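Local coordinates for protein YECBM32 (Yersinia enterocolitica, PDB 2JDA) that binds polygalacturonic acid, the acidic backbone of plant cell-wall pectin, as a periplasmic carbohydrate-binding module, at residues Gly17-Glu21 with Lys22-Pro26; Pro63-Pro66 with Thr67-Lys70. All coordinates share one frame; numbering follows the deposited sequence.

Contact 1. Residues Gly17-Glu21 with Lys22-Pro26; sequences GYDSE and KGHVP
With chi1 at -177°, Asp19 brings its carboxylate alongside Lys22 and His24, while Tyr18, whose CG sits between the backbone N and the carbonyl carbon, stands its ring beside Val25. The turn-back belongs to the long loop between strands 10-15 and 38-41 of the F5/8 type C beta-sandwich domain. Asp19 takes two N-H groups of the returning chain: its main-chain O accepts that of His24 at 3.0 Å, and its OD1 that of Lys22, also at 3.0 Å. The second bond is nearly straight at the hydrogen (166°), yet meets OD1 from above the carboxylate plane. A short acidic side chain suits this place because it can reach back to a main-chain N-H three residues on. Gly23 supplies the positive phi that the bend needs, and His24 then centres an inverse gamma turn. Further along, the carbon side of the Tyr18 ring meets branched Val25 at a slant, with CE1 3.8 Å from CG1. Pro26 crosses obliquely, its CD 3.9 Å from Tyr18 CB, and packs on Trp38. The other oxygen of the Asp19 carboxylate, OD2, lies at the edge of the His24 imidazole, 3.5 Å from CD2, the carboxylate and ring planes being 80° apart.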
loop_
_atom_site.group_PDB
_atom_site.type_symbol
_atom_site.label_atom_id
_atom_site.label_comp_id
_atom_site.label_asym_id
_atom_site.label_seq_id
_atom_site.Cartn_x
_atom_site.Cartn_y
_atom_site.Cartn_z
ATOM N N GLY A 17 -0.998 11.200 -7.827
ATOM C CA GLY A 17 0.068 12.181 -7.922
ATOM C C GLY A 17 1.289 11.676 -7.223
ATOM O O GLY A 17 1.269 10.572 -6.701
ATOM N N TYR A 18 2.365 12.467 -7.273
ATOM C CA TYR A 18 3.617 12.085 -6.701
ATOM C C TYR A 18 4.504 13.325 -6.594
ATOM O O TYR A 18 4.301 14.313 -7.291
ATOM C CB TYR A 18 4.299 11.020 -7.624
ATOM C CG TYR A 18 4.666 11.490 -9.015
ATOM C CD1 TYR A 18 5.995 11.798 -9.345
ATOM C CD2 TYR A 18 3.722 11.623 -10.007
ATOM C CE1 TYR A 18 6.361 12.224 -10.593
ATOM C CE2 TYR A 18 4.074 12.073 -11.268
ATOM C CZ TYR A 18 5.375 12.382 -11.565
ATOM O OH TYR A 18 5.720 12.825 -12.850
ATOM N N ASP A 19 5.554 13.212 -5.803
ATOM C CA ASP A 19 6.545 14.278 -5.612
ATOM C C ASP A 19 7.472 14.229 -6.801
ATOM O O ASP A 19 8.396 13.433 -6.840
ATOM C CB ASP A 19 7.290 14.084 -4.322
ATOM C CG ASP A 19 8.273 15.172 -4.021
ATOM O OD1 ASP A 19 8.690 15.905 -4.977
ATOM O OD2 ASP A 19 8.680 15.278 -2.836
ATOM N N SER A 20 7.194 15.073 -7.792
ATOM C CA SER A 20 7.975 15.088 -9.015
ATOM C C SER A 20 9.303 15.777 -8.889
ATOM O O SER A 20 10.188 15.544 -9.712
ATOM C CB SER A 20 7.155 15.688 -10.118
ATOM O OG SER A 20 6.726 16.978 -9.811
ATOM N N GLU A 21 9.477 16.645 -7.915
ATOM C CA GLU A 21 10.754 17.300 -7.708
ATOM C C GLU A 21 11.786 16.325 -7.157
ATOM O O GLU A 21 12.949 16.381 -7.533
ATOM C CB GLU A 21 10.594 18.484 -6.794
ATOM C CG GLU A 21 9.774 19.548 -7.446
ATOM C CD GLU A 21 9.647 20.798 -6.608
ATOM O OE1 GLU A 21 10.012 20.790 -5.397
ATOM O OE2 GLU A 21 9.158 21.775 -7.198
ATOM N N LYS A 22 11.392 15.443 -6.236
ATOM C CA LYS A 22 12.307 14.457 -5.718
ATOM C C LYS A 22 12.194 13.157 -6.505
ATOM O O LYS A 22 12.983 12.238 -6.299
ATOM C CB LYS A 22 12.030 14.249 -4.243
ATOM C CG LYS A 22 12.403 15.471 -3.402
ATOM C CD LYS A 22 13.921 15.621 -3.325
ATOM C CE LYS A 22 14.364 16.633 -2.267
ATOM N NZ LYS A 22 15.886 16.647 -2.231
ATOM N N GLY A 23 11.218 13.057 -7.385
ATOM C CA GLY A 23 11.055 11.803 -8.123
ATOM C C GLY A 23 10.610 10.593 -7.319
ATOM O O GLY A 23 10.996 9.466 -7.621
ATOM N N HIS A 24 9.763 10.832 -6.338
ATOM C CA HIS A 24 9.188 9.758 -5.516
ATOM C C HIS A 24 7.942 9.187 -6.255
ATOM O O HIS A 24 6.779 9.384 -5.853
ATOM C CB HIS A 24 8.785 10.283 -4.144
ATOM C CG HIS A 24 9.924 10.838 -3.362
ATOM N ND1 HIS A 24 11.113 10.157 -3.144
ATOM C CD2 HIS A 24 10.038 12.014 -2.717
ATOM C CE1 HIS A 24 11.926 10.888 -2.409
ATOM N NE2 HIS A 24 11.266 11.988 -2.070
ATOM N N VAL A 25 8.230 8.530 -7.356
ATOM C CA VAL A 25 7.259 8.117 -8.345
ATOM C C VAL A 25 6.490 6.874 -7.883
ATOM O O VAL A 25 6.979 6.118 -7.053
ATOM C CB VAL A 25 7.942 7.811 -9.712
ATOM C CG1 VAL A 25 8.491 9.108 -10.350
ATOM C CG2 VAL A 25 9.026 6.734 -9.576
ATOM N N PRO A 26 5.315 6.651 -8.451
ATOM C CA PRO A 26 4.514 5.492 -8.063
ATOM C C PRO A 26 5.232 4.131 -8.182
ATOM O O PRO A 26 5.140 3.284 -7.276
ATOM C CB PRO A 26 3.301 5.606 -8.992
ATOM C CG PRO A 26 3.169 7.063 -9.212
ATOM C CD PRO A 26 4.589 7.525 -9.392
#

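Contact 2. Residues Pro63-Pro66 with Thr67-Lys70; sequences PFKP and TERK
A type I beta turn at Lys65-Glu68 leads the chain from strand 53-63 toward strand 71-78 of the beta-sandwich. Its closing bond runs from Glu68 N to Lys65 O at 3.0 Å. Arg69 N adds a weak second bond to the same oxygen. Pro66 suits the first corner, since its ring holds phi near the -62° that such a turn asks for, and it needs no N-H of its own there. Lys65, just ahead, has positive phi.

From this bend the side chains of Phe64, Lys65 and Arg69 run out together. Lys65, its chain extended beyond CG, lies across both flat groups: CG sits over the centre of the Phe64 ring, 3.6 Å above its plane, and CD over the centre of one face of the Arg69 guanidinium. The long methylene chain thus gives both flat groups an apolar surface. Arg69 NH1 meets Phe64 at the ring edge, 3.8 Å from CE2, with the planes 78° apart. Because NH1 lies near the plane of the ring and not over its face, this is not a cation-pi contact; Arg37 makes one with Phe64.

Water completes the turn. One molecule donates to both Phe64 O and Arg69 O, joining the two arms. Another accepts from Lys65 NZ and donates to Glu68 OE1, each at 2.7 Å, bridging charges that stand 4.4 Å apart. Lys65 NZ also lies 3.8 Å from Arg69 NH2, and the nearby Glu68 carboxylate would partly balance this pair of positive groups. Such a basic cluster at the surface would be electrostatically compatible with an acidic polysaccharide, although the geometry alone does not show that it meets one.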
loop_
_atom_site.group_PDB
_atom_site.type_symbol
_atom_site.label_atom_id
_atom_site.label_comp_id
_atom_site.label_asym_id
_atom_site.label_seq_id
_atom_site.Cartn_x
_atom_site.Cartn_y
_atom_site.Cartn_z
ATOM N N PRO A 63 5.701 1.536 5.342
ATOM C CA PRO A 63 5.549 2.982 5.260
ATOM C C PRO A 63 6.863 3.694 5.585
ATOM O O PRO A 63 7.687 3.177 6.337
ATOM C CB PRO A 63 4.427 3.279 6.258
ATOM C CG PRO A 63 4.549 2.198 7.274
ATOM C CD PRO A 63 4.974 0.986 6.515
ATOM N N PHE A 64 7.016 4.901 5.079
ATOM C CA PHE A 64 8.194 5.739 5.327
ATOM C C PHE A 64 8.216 6.283 6.738
ATOM O O PHE A 64 7.188 6.738 7.252
ATOM C CB PHE A 64 8.118 6.910 4.333
ATOM C CG PHE A 64 9.276 7.877 4.387
ATOM C CD1 PHE A 64 10.574 7.469 4.126
ATOM C CD2 PHE A 64 9.030 9.224 4.650
ATOM C CE1 PHE A 64 11.627 8.399 4.155
ATOM C CE2 PHE A 64 10.089 10.144 4.679
ATOM C CZ PHE A 64 11.360 9.707 4.429
ATOM N N LYS A 65 9.393 6.245 7.367
ATOM C CA LYS A 65 9.601 6.778 8.747
ATOM C C LYS A 65 8.525 6.321 9.713
ATOM O O LYS A 65 7.879 7.120 10.399
ATOM C CB LYS A 65 9.726 8.315 8.721
ATOM C CG LYS A 65 10.958 8.896 7.989
ATOM C CD LYS A 65 11.037 10.454 8.149
ATOM C CE LYS A 65 12.413 10.969 7.778
ATOM N NZ LYS A 65 12.489 12.481 7.757
ATOM N N PRO A 66 8.316 5.006 9.778
ATOM C CA PRO A 66 7.168 4.461 10.500
ATOM C C PRO A 66 7.153 4.764 11.991
ATOM O O PRO A 66 6.063 4.894 12.555
ATOM C CB PRO A 66 7.299 2.972 10.282
ATOM C CG PRO A 66 8.759 2.740 9.987
ATOM C CD PRO A 66 9.214 3.970 9.248
ATOM N N THR A 67 8.323 4.880 12.633
ATOM C CA THR A 67 8.309 5.142 14.077
ATOM C C THR A 67 8.012 6.590 14.419
ATOM O O THR A 67 7.732 6.898 15.577
ATOM C CB THR A 67 9.618 4.706 14.761
ATOM O OG1 THR A 67 10.721 5.505 14.281
ATOM C CG2 THR A 67 9.948 3.209 14.534
ATOM N N GLU A 68 8.044 7.469 13.416
ATOM C CA GLU A 68 7.650 8.865 13.568
ATOM C C GLU A 68 6.276 9.209 13.086
ATOM O O GLU A 68 5.726 10.182 13.507
ATOM C CB GLU A 68 8.649 9.742 12.815
ATOM C CG GLU A 68 10.079 9.646 13.338
ATOM C CD GLU A 68 11.129 10.387 12.505
ATOM O OE1 GLU A 68 10.805 11.270 11.692
ATOM O OE2 GLU A 68 12.325 10.065 12.657
ATOM N N ARG A 69 5.724 8.446 12.122
ATOM C CA ARG A 69 4.581 8.858 11.356
ATOM C C ARG A 69 3.671 7.655 11.114
ATOM O O ARG A 69 4.131 6.648 10.535
ATOM C CB ARG A 69 5.006 9.370 9.971
ATOM C CG ARG A 69 6.063 10.436 10.030
ATOM C CD ARG A 69 6.398 10.966 8.696
ATOM N NE ARG A 69 7.404 12.003 8.812
ATOM C CZ ARG A 69 7.960 12.593 7.766
ATOM N NH1 ARG A 69 7.603 12.253 6.539
ATOM N NH2 ARG A 69 8.883 13.524 7.965
ATOM N N LYS A 70 2.406 7.788 11.504
ATOM C CA LYS A 70 1.390 6.758 11.236
ATOM C C LYS A 70 0.547 7.202 10.047
ATOM O O LYS A 70 -0.054 8.254 10.059
ATOM C CB LYS A 70 0.472 6.605 12.448
ATOM C CG LYS A 70 1.154 6.050 13.670
ATOM C CD LYS A 70 0.139 5.523 14.653
ATOM C CE LYS A 70 -0.178 6.518 15.645
ATOM N NZ LYS A 70 0.690 6.210 16.820
HETATM O O HOH W 1 4.417 6.498 7.628
HETATM O O HOH W 2 11.995 13.213 10.284
HETATM O O HOH W 3 10.874 13.921 5.181
#

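How the contacts relate
Contacts 1 and 2 are separate surface turns in one F5/8 type C domain, following each other along the chain. Their centres lie 18 Å apart and their nearest atoms about 7 Å, so they do not touch. Arg37 and Trp38, neighbours in sequence, each touch one contact: Trp38 packs against Tyr18 and Pro26 of contact 1, while Arg37 makes a cation-pi interaction with Phe64 of contact 2. Both contacts also lie near the bound calcium ion, about 9 Å from the side chain of Val25 and about 10 Å from that of Phe64. Neither turn supplies a ligand to the metal; Phe64 nevertheless rests on Asn129, a residue of the calcium site.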